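Protein piwi (PDB 6KR6) binds piRNAs and, in complexes with them, governs the methylation and subsequent repression of transposable elements in the fruit fly. Local coordinates at residues 647-652 with 688-693. Residues are numbered along the deposited sequence; the frame is centred on the assembly and turned at random.
Sequences IVFYRD and LAYIVV. With ZN (zinc ion), chain N; HG (mercury (II) ion), chain G.
Phe649 and Tyr690 sit beside each other on adjacent parallel strands, their ring planes nearly parallel (13°) but offset, with little ring over ring; Phe649 CD1 comes 3.5 Å from Tyr690 CE2. In both residues CG is anti to the backbone N (chi1 near -170°), which lays the rings alongside. Farther out, the aliphatic part of Arg651 runs along the same tyrosine: its CG lies 3.3 Å from Tyr690 OH, and the bend at chi2 (57°) keeps CD and NE beside that hydroxyl. On the other face, Ile691 CD1 lies 3.6 Å from Tyr650 CE1, and Val693 CG2 meets the same ring at CD1. Five backbone hydrogen bonds join the strands in parallel register: Ile647 O and Phe649 O accept from Ala689 N and Ile691 N, Phe649 N and Arg651 N donate to Ala689 O and Ile691 O, and Arg651 O receives Val693 N. Glu666, from helix 659-680, fixes the polar ends by a salt bridge to Arg651 and a hydrogen bond to Tyr690 OH. A leucine in place of Tyr690 would probably leave Glu666 OE2 without the hydroxyl, though OE1 still pairs with Arg651, and Phe649 without its neighbouring ring. At the strand end, Asp652 OD1 binds zinc at 2.0 Å, a site shared with Asp581, and Asp652 OD2 reaches a mercury ion at 2.8 Å, shared with Cys781; both aspartates are probably catalytic, consistent with the RNase H-like fold of Piwi domains. Helix 659-680 packs against Leu688, Tyr690 and Val692, while strand 575-584 flanks 647-652 and strand 741-745 lies beside Ile691 and Val693.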
ATOM      1  N   ILE A 647     -23.498   8.934  -2.135  1.00 66.42           N
ATOM      2  CA  ILE A 647     -22.388   8.628  -1.240  1.00 67.76           C
ATOM      3  C   ILE A 647     -21.256   8.026  -2.059  1.00 71.32           C
ATOM      4  O   ILE A 647     -21.467   7.055  -2.795  1.00 68.86           O
ATOM      5  CB  ILE A 647     -22.804   7.663  -0.110  1.00 64.83           C
ATOM      6  CG1 ILE A 647     -23.883   8.292   0.773  1.00 65.85           C
ATOM      7  CG2 ILE A 647     -21.601   7.284   0.738  1.00 60.03           C
ATOM      8  CD1 ILE A 647     -24.195   7.486   2.018  1.00 57.33           C
ATOM      9  N   VAL A 648     -20.059   8.595  -1.925  1.00 68.67           N
ATOM     10  CA  VAL A 648     -18.848   8.071  -2.548  1.00 68.25           C
ATOM     11  C   VAL A 648     -17.919   7.626  -1.427  1.00 67.00           C
ATOM     12  O   VAL A 648     -17.397   8.456  -0.670  1.00 72.36           O
ATOM     13  CB  VAL A 648     -18.173   9.106  -3.457  1.00 64.39           C
ATOM     14  CG1 VAL A 648     -16.881   8.543  -4.028  1.00 68.23           C
ATOM     15  CG2 VAL A 648     -19.113   9.518  -4.578  1.00 72.49           C
ATOM     16  N   PHE A 649     -17.714   6.317  -1.320  1.00 63.91           N
ATOM     17  CA  PHE A 649     -16.926   5.711  -0.255  1.00 65.01           C
ATOM     18  C   PHE A 649     -15.558   5.340  -0.811  1.00 72.50           C
ATOM     19  O   PHE A 649     -15.465   4.546  -1.753  1.00 72.64           O
ATOM     20  CB  PHE A 649     -17.644   4.474   0.287  1.00 65.73           C
ATOM     21  CG  PHE A 649     -17.074   3.936   1.571  1.00 68.31           C
ATOM     22  CD1 PHE A 649     -15.905   3.197   1.574  1.00 75.99           C
ATOM     23  CD2 PHE A 649     -17.730   4.139   2.773  1.00 72.73           C
ATOM     24  CE1 PHE A 649     -15.388   2.693   2.753  1.00 75.75           C
ATOM     25  CE2 PHE A 649     -17.218   3.632   3.954  1.00 72.75           C
ATOM     26  CZ  PHE A 649     -16.046   2.910   3.943  1.00 62.27           C
ATOM     27  N   TYR A 650     -14.502   5.908  -0.230  1.00 78.34           N
ATOM     28  CA  TYR A 650     -13.127   5.606  -0.619  1.00 68.27           C
ATOM     29  C   TYR A 650     -12.497   4.716   0.443  1.00 70.97           C
ATOM     30  O   TYR A 650     -12.444   5.088   1.621  1.00 75.35           O
ATOM     31  CB  TYR A 650     -12.312   6.885  -0.814  1.00 54.91           C
ATOM     32  CG  TYR A 650     -12.685   7.656  -2.059  1.00 59.64           C
ATOM     33  CD1 TYR A 650     -12.501   7.105  -3.320  1.00 63.56           C
ATOM     34  CD2 TYR A 650     -13.212   8.936  -1.975  1.00 63.87           C
ATOM     35  CE1 TYR A 650     -12.839   7.806  -4.464  1.00 63.80           C
ATOM     36  CE2 TYR A 650     -13.552   9.646  -3.111  1.00 65.02           C
ATOM     37  CZ  TYR A 650     -13.363   9.076  -4.353  1.00 64.78           C
ATOM     38  OH  TYR A 650     -13.701   9.781  -5.485  1.00 60.24           O
ATOM     39  N   ARG A 651     -12.021   3.545   0.023  1.00 70.13           N
ATOM     40  CA  ARG A 651     -11.522   2.513   0.922  1.00 75.40           C
ATOM     41  C   ARG A 651     -10.030   2.307   0.699  1.00 81.51           C
ATOM     42  O   ARG A 651      -9.588   2.126  -0.441  1.00 79.70           O
ATOM     43  CB  ARG A 651     -12.285   1.203   0.703  1.00 70.34           C
ATOM     44  CG  ARG A 651     -11.958   0.096   1.689  1.00 75.80           C
ATOM     45  CD  ARG A 651     -12.201   0.530   3.124  1.00 68.41           C
ATOM     46  NE  ARG A 651     -12.398  -0.615   4.009  1.00 77.01           N
ATOM     47  CZ  ARG A 651     -11.415  -1.369   4.490  1.00 78.82           C
ATOM     48  NH1 ARG A 651     -11.691  -2.390   5.291  1.00 75.65           N
ATOM     49  NH2 ARG A 651     -10.155  -1.107   4.169  1.00 84.09           N
ATOM     50  N   ASP A 652      -9.260   2.327   1.786  1.00 83.27           N
ATOM     51  CA  ASP A 652      -7.813   2.149   1.738  1.00 85.15           C
ATOM     52  C   ASP A 652      -7.497   0.704   2.113  1.00 93.97           C
ATOM     53  O   ASP A 652      -7.713   0.292   3.257  1.00 93.07           O
ATOM     54  CB  ASP A 652      -7.118   3.138   2.674  1.00 83.77           C
ATOM     55  CG  ASP A 652      -5.598   3.091   2.571  1.00 92.49           C
ATOM     56  OD1 ASP A 652      -4.994   2.065   2.954  1.00 94.60           O
ATOM     57  OD2 ASP A 652      -5.004   4.091   2.112  1.00110.32           O
ATOM     58  N   LEU A 688     -24.838   4.784  -4.391  1.00 80.92           N
ATOM     59  CA  LEU A 688     -23.616   4.432  -3.681  1.00 81.20           C
ATOM     60  C   LEU A 688     -22.515   4.076  -4.666  1.00 75.89           C
ATOM     61  O   LEU A 688     -22.742   3.310  -5.609  1.00 79.86           O
ATOM     62  CB  LEU A 688     -23.859   3.260  -2.724  1.00 70.60           C
ATOM     63  CG  LEU A 688     -22.609   2.620  -2.116  1.00 70.65           C
ATOM     64  CD1 LEU A 688     -21.894   3.592  -1.187  1.00 67.46           C
ATOM     65  CD2 LEU A 688     -22.958   1.330  -1.390  1.00 79.47           C
ATOM     66  N   ALA A 689     -21.326   4.631  -4.442  1.00 76.26           N
ATOM     67  CA  ALA A 689     -20.113   4.247  -5.153  1.00 72.59           C
ATOM     68  C   ALA A 689     -19.096   3.784  -4.121  1.00 67.87           C
ATOM     69  O   ALA A 689     -18.751   4.538  -3.205  1.00 68.46           O
ATOM     70  CB  ALA A 689     -19.555   5.407  -5.979  1.00 62.70           C
ATOM     71  N   TYR A 690     -18.629   2.547  -4.261  1.00 71.83           N
ATOM     72  CA  TYR A 690     -17.647   1.961  -3.355  1.00 70.23           C
ATOM     73  C   TYR A 690     -16.363   1.742  -4.143  1.00 76.49           C
ATOM     74  O   TYR A 690     -16.318   0.897  -5.044  1.00 80.47           O
ATOM     75  CB  TYR A 690     -18.165   0.653  -2.760  1.00 62.54           C
ATOM     76  CG  TYR A 690     -17.300   0.097  -1.653  1.00 65.18           C
ATOM     77  CD1 TYR A 690     -16.224  -0.731  -1.937  1.00 71.15           C
ATOM     78  CD2 TYR A 690     -17.562   0.400  -0.322  1.00 68.48           C
ATOM     79  CE1 TYR A 690     -15.431  -1.243  -0.928  1.00 72.86           C
ATOM     80  CE2 TYR A 690     -16.773  -0.108   0.696  1.00 72.71           C
ATOM     81  CZ  TYR A 690     -15.709  -0.929   0.387  1.00 77.62           C
ATOM     82  OH  TYR A 690     -14.917  -1.440   1.391  1.00 82.71           O
ATOM     83  N   ILE A 691     -15.323   2.499  -3.803  1.00 73.81           N
ATOM     84  CA  ILE A 691     -14.063   2.490  -4.534  1.00 72.19           C
ATOM     85  C   ILE A 691     -12.945   2.102  -3.578  1.00 70.70           C
ATOM     86  O   ILE A 691     -12.838   2.662  -2.481  1.00 68.08           O
ATOM     87  CB  ILE A 691     -13.776   3.856  -5.180  1.00 72.07           C
ATOM     88  CG1 ILE A 691     -14.986   4.324  -5.986  1.00 73.86           C
ATOM     89  CG2 ILE A 691     -12.548   3.781  -6.068  1.00 73.56           C
ATOM     90  CD1 ILE A 691     -14.831   5.714  -6.538  1.00 65.66           C
ATOM     91  N   VAL A 692     -12.115   1.152  -3.995  1.00 77.91           N
ATOM     92  CA  VAL A 692     -10.954   0.723  -3.226  1.00 79.22           C
ATOM     93  C   VAL A 692      -9.734   1.448  -3.777  1.00 82.58           C
ATOM     94  O   VAL A 692      -9.422   1.337  -4.969  1.00 80.21           O
ATOM     95  CB  VAL A 692     -10.769  -0.800  -3.286  1.00 73.47           C
ATOM     96  CG1 VAL A 692      -9.589  -1.217  -2.429  1.00 73.18           C
ATOM     97  CG2 VAL A 692     -12.040  -1.505  -2.835  1.00 83.59           C
ATOM     98  N   VAL A 693      -9.044   2.186  -2.913  1.00 78.65           N
ATOM     99  CA  VAL A 693      -7.916   3.022  -3.305  1.00 74.31           C
ATOM    100  C   VAL A 693      -6.627   2.292  -2.951  1.00 75.87           C
ATOM    101  O   VAL A 693      -6.377   1.990  -1.778  1.00 78.72           O
ATOM    102  CB  VAL A 693      -7.981   4.397  -2.623  1.00 72.86           C
ATOM    103  CG1 VAL A 693      -6.670   5.139  -2.802  1.00 85.24           C
ATOM    104  CG2 VAL A 693      -9.138   5.208  -3.184  1.00 65.49           C
TER
HETATM  105 ZN    ZN N 912      -4.363   2.391   4.831  0.79112.63          ZN
HETATM  106 HG    HG G 905      -5.854   6.718   2.214  0.72 71.72          HG